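PDB 1GL4: nidogen-1 from Mus musculus, which associates tightly with laminin in basement membranes and also binds collagen IV and perlecan, the last through its G2 beta-barrel domain. Local coordinates for residues Gly85-Ile91 / Leu267-Asn273. Residues are numbered along the deposited sequence; the frame is centred on the assembly and turned at random.
Sequences GRSYTAI and LRYALSN
The carbonyl oxygen of Gly85 is gripped twice by Asn273: the backbone N lies 2.6 Å from Gly85 O, and side-chain ND2 adds a weak bond. From here strands 86-92 and 266-276 run antiparallel as neighbours in the wall of the nidogen G2 beta-barrel, which has a GFP-like fold. Paired backbone bonds follow at Ser87-Leu271, Thr89-Tyr269 and Ile91-Leu267; Leu267 N reaches Ile91 O with an N-H...O angle of 179°. Arg86, Tyr88, Ala90, Arg268, Ala270 and Ser272 line one face, against which the chain of another protein packs; Arg268 is involved in perlecan binding. Arg86 swings CG away from its own backbone N (chi1 -166°) and lays its extended chain across the neighbouring strand. NH1 donates to Ser272 OG at 3.0 Å, tilted out of the guanidinium plane, and also to Ser255 O, while Ala270 CB sits over one guanidinium face, 3.7 Å from Arg86 NH2. A leucine in place of Arg86 would probably leave Ser272 OG and Ser255 O without this donor and weaken the hold on the partner chain, whose backbone bonds NH2. On the opposite face, Thr89, Ile91 and Tyr269 pack against helix 107-115, inside the barrel. There Ile91 CD1 meets Tyr269 CE1 at 4.0 Å, and the tyrosine hydroxyl bonds Leu102 O. Nearby, a water oxygen lies 3.0 Å from Ser87 OG and 2.7 Å from Thr89 OG1, a hydroxyl that also bonds Ser78 OG.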
loop_
_atom_site.group_PDB
_atom_site.type_symbol
_atom_site.label_atom_id
_atom_site.label_comp_id
_atom_site.label_asym_id
_atom_site.label_seq_id
_atom_site.Cartn_x
_atom_site.Cartn_y
_atom_site.Cartn_z
ATOM N N GLY A 85 -4.434 -1.218 8.655
ATOM C CA GLY A 85 -5.079 -0.827 7.414
ATOM C C GLY A 85 -4.436 0.255 6.557
ATOM O O GLY A 85 -5.003 0.634 5.528
ATOM N N ARG A 86 -3.267 0.757 6.942
ATOM C CA ARG A 86 -2.633 1.799 6.140
ATOM C C ARG A 86 -1.361 1.324 5.433
ATOM O O ARG A 86 -0.441 0.810 6.067
ATOM C CB ARG A 86 -2.332 3.017 7.015
ATOM C CG ARG A 86 -1.981 4.285 6.229
ATOM C CD ARG A 86 -2.146 5.532 7.097
ATOM N NE ARG A 86 -1.745 6.760 6.407
ATOM C CZ ARG A 86 -2.374 7.285 5.358
ATOM N NH1 ARG A 86 -3.455 6.704 4.851
ATOM N NH2 ARG A 86 -1.910 8.404 4.811
ATOM N N SER A 87 -1.316 1.488 4.114
ATOM C CA SER A 87 -0.142 1.073 3.354
ATOM C C SER A 87 0.619 2.292 2.851
ATOM O O SER A 87 0.025 3.224 2.299
ATOM C CB SER A 87 -0.544 0.183 2.172
ATOM O OG SER A 87 -1.358 0.884 1.251
ATOM N N TYR A 88 1.933 2.278 3.061
ATOM C CA TYR A 88 2.814 3.368 2.644
ATOM C C TYR A 88 3.780 2.826 1.592
ATOM O O TYR A 88 4.537 1.894 1.864
ATOM C CB TYR A 88 3.623 3.891 3.833
ATOM C CG TYR A 88 2.811 4.340 5.031
ATOM C CD1 TYR A 88 2.215 3.412 5.884
ATOM C CD2 TYR A 88 2.683 5.698 5.340
ATOM C CE1 TYR A 88 1.516 3.821 7.025
ATOM C CE2 TYR A 88 1.987 6.120 6.476
ATOM C CZ TYR A 88 1.408 5.172 7.315
ATOM O OH TYR A 88 0.727 5.576 8.444
ATOM N N THR A 89 3.770 3.408 0.397
ATOM C CA THR A 89 4.647 2.929 -0.668
ATOM C C THR A 89 5.588 4.002 -1.216
ATOM O O THR A 89 5.190 5.153 -1.415
ATOM C CB THR A 89 3.814 2.348 -1.847
ATOM O OG1 THR A 89 3.001 1.266 -1.376
ATOM C CG2 THR A 89 4.729 1.837 -2.956
ATOM N N ALA A 90 6.841 3.613 -1.447
ATOM C CA ALA A 90 7.856 4.515 -1.995
ATOM C C ALA A 90 8.477 3.874 -3.231
ATOM O O ALA A 90 8.833 2.694 -3.220
ATOM C CB ALA A 90 8.938 4.792 -0.962
ATOM N N ILE A 91 8.607 4.658 -4.295
ATOM C CA ILE A 91 9.186 4.169 -5.533
ATOM C C ILE A 91 10.256 5.178 -5.936
ATOM O O ILE A 91 9.944 6.313 -6.286
ATOM C CB ILE A 91 8.099 4.051 -6.623
ATOM C CG1 ILE A 91 6.982 3.122 -6.122
ATOM C CG2 ILE A 91 8.711 3.533 -7.918
ATOM C CD1 ILE A 91 5.741 3.058 -7.007
ATOM N N LEU A 267 8.619 8.757 -5.754
ATOM C CA LEU A 267 7.171 8.788 -5.885
ATOM C C LEU A 267 6.599 8.103 -4.640
ATOM O O LEU A 267 7.019 6.998 -4.294
ATOM C CB LEU A 267 6.776 8.027 -7.155
ATOM C CG LEU A 267 5.331 7.909 -7.629
ATOM C CD1 LEU A 267 4.753 9.277 -7.983
ATOM C CD2 LEU A 267 5.311 6.991 -8.852
ATOM N N ARG A 268 5.650 8.759 -3.971
ATOM C CA ARG A 268 5.044 8.213 -2.754
ATOM C C ARG A 268 3.515 8.097 -2.816
ATOM O O ARG A 268 2.826 9.008 -3.289
ATOM C CB ARG A 268 5.440 9.077 -1.545
ATOM C CG ARG A 268 6.950 9.150 -1.275
ATOM C CD ARG A 268 7.267 10.093 -0.113
ATOM N NE ARG A 268 8.690 10.116 0.233
ATOM C CZ ARG A 268 9.343 9.098 0.792
ATOM N NH1 ARG A 268 8.704 7.970 1.075
ATOM N NH2 ARG A 268 10.637 9.204 1.071
ATOM N N TYR A 269 2.998 6.964 -2.338
ATOM C CA TYR A 269 1.558 6.699 -2.307
ATOM C C TYR A 269 1.179 6.186 -0.913
ATOM O O TYR A 269 1.868 5.326 -0.363
ATOM C CB TYR A 269 1.177 5.607 -3.318
ATOM C CG TYR A 269 1.459 5.901 -4.775
ATOM C CD1 TYR A 269 2.098 4.952 -5.574
ATOM C CD2 TYR A 269 1.013 7.079 -5.381
ATOM C CE1 TYR A 269 2.281 5.156 -6.940
ATOM C CE2 TYR A 269 1.190 7.292 -6.757
ATOM C CZ TYR A 269 1.820 6.325 -7.525
ATOM O OH TYR A 269 1.977 6.495 -8.882
ATOM N N ALA A 270 0.092 6.702 -0.343
ATOM C CA ALA A 270 -0.355 6.238 0.968
ATOM C C ALA A 270 -1.878 6.199 1.022
ATOM O O ALA A 270 -2.543 7.106 0.523
ATOM C CB ALA A 270 0.185 7.150 2.071
ATOM N N LEU A 271 -2.426 5.134 1.600
ATOM C CA LEU A 271 -3.871 5.001 1.734
ATOM C C LEU A 271 -4.326 4.037 2.836
ATOM O O LEU A 271 -3.598 3.112 3.225
ATOM C CB LEU A 271 -4.516 4.614 0.391
ATOM C CG LEU A 271 -3.911 3.651 -0.632
ATOM C CD1 LEU A 271 -4.897 3.490 -1.799
ATOM C CD2 LEU A 271 -2.598 4.180 -1.161
ATOM N N SER A 272 -5.534 4.275 3.338
ATOM C CA SER A 272 -6.122 3.458 4.399
ATOM C C SER A 272 -7.206 2.548 3.825
ATOM O O SER A 272 -8.011 2.982 2.999
ATOM C CB SER A 272 -6.685 4.367 5.486
ATOM O OG SER A 272 -5.629 5.096 6.094
ATOM N N ASN A 273 -7.237 1.299 4.285
ATOM C CA ASN A 273 -8.170 0.305 3.752
ATOM C C ASN A 273 -8.901 -0.584 4.760
ATOM O O ASN A 273 -8.320 -1.010 5.761
ATOM C CB ASN A 273 -7.405 -0.622 2.799
ATOM C CG ASN A 273 -6.651 0.132 1.733
ATOM O OD1 ASN A 273 -7.097 0.218 0.593
ATOM N ND2 ASN A 273 -5.500 0.699 2.102
HETATM O O HOH W 1 0.529 2.168 -0.709
HETATM O O HOH W 2 6.146 6.521 1.109
#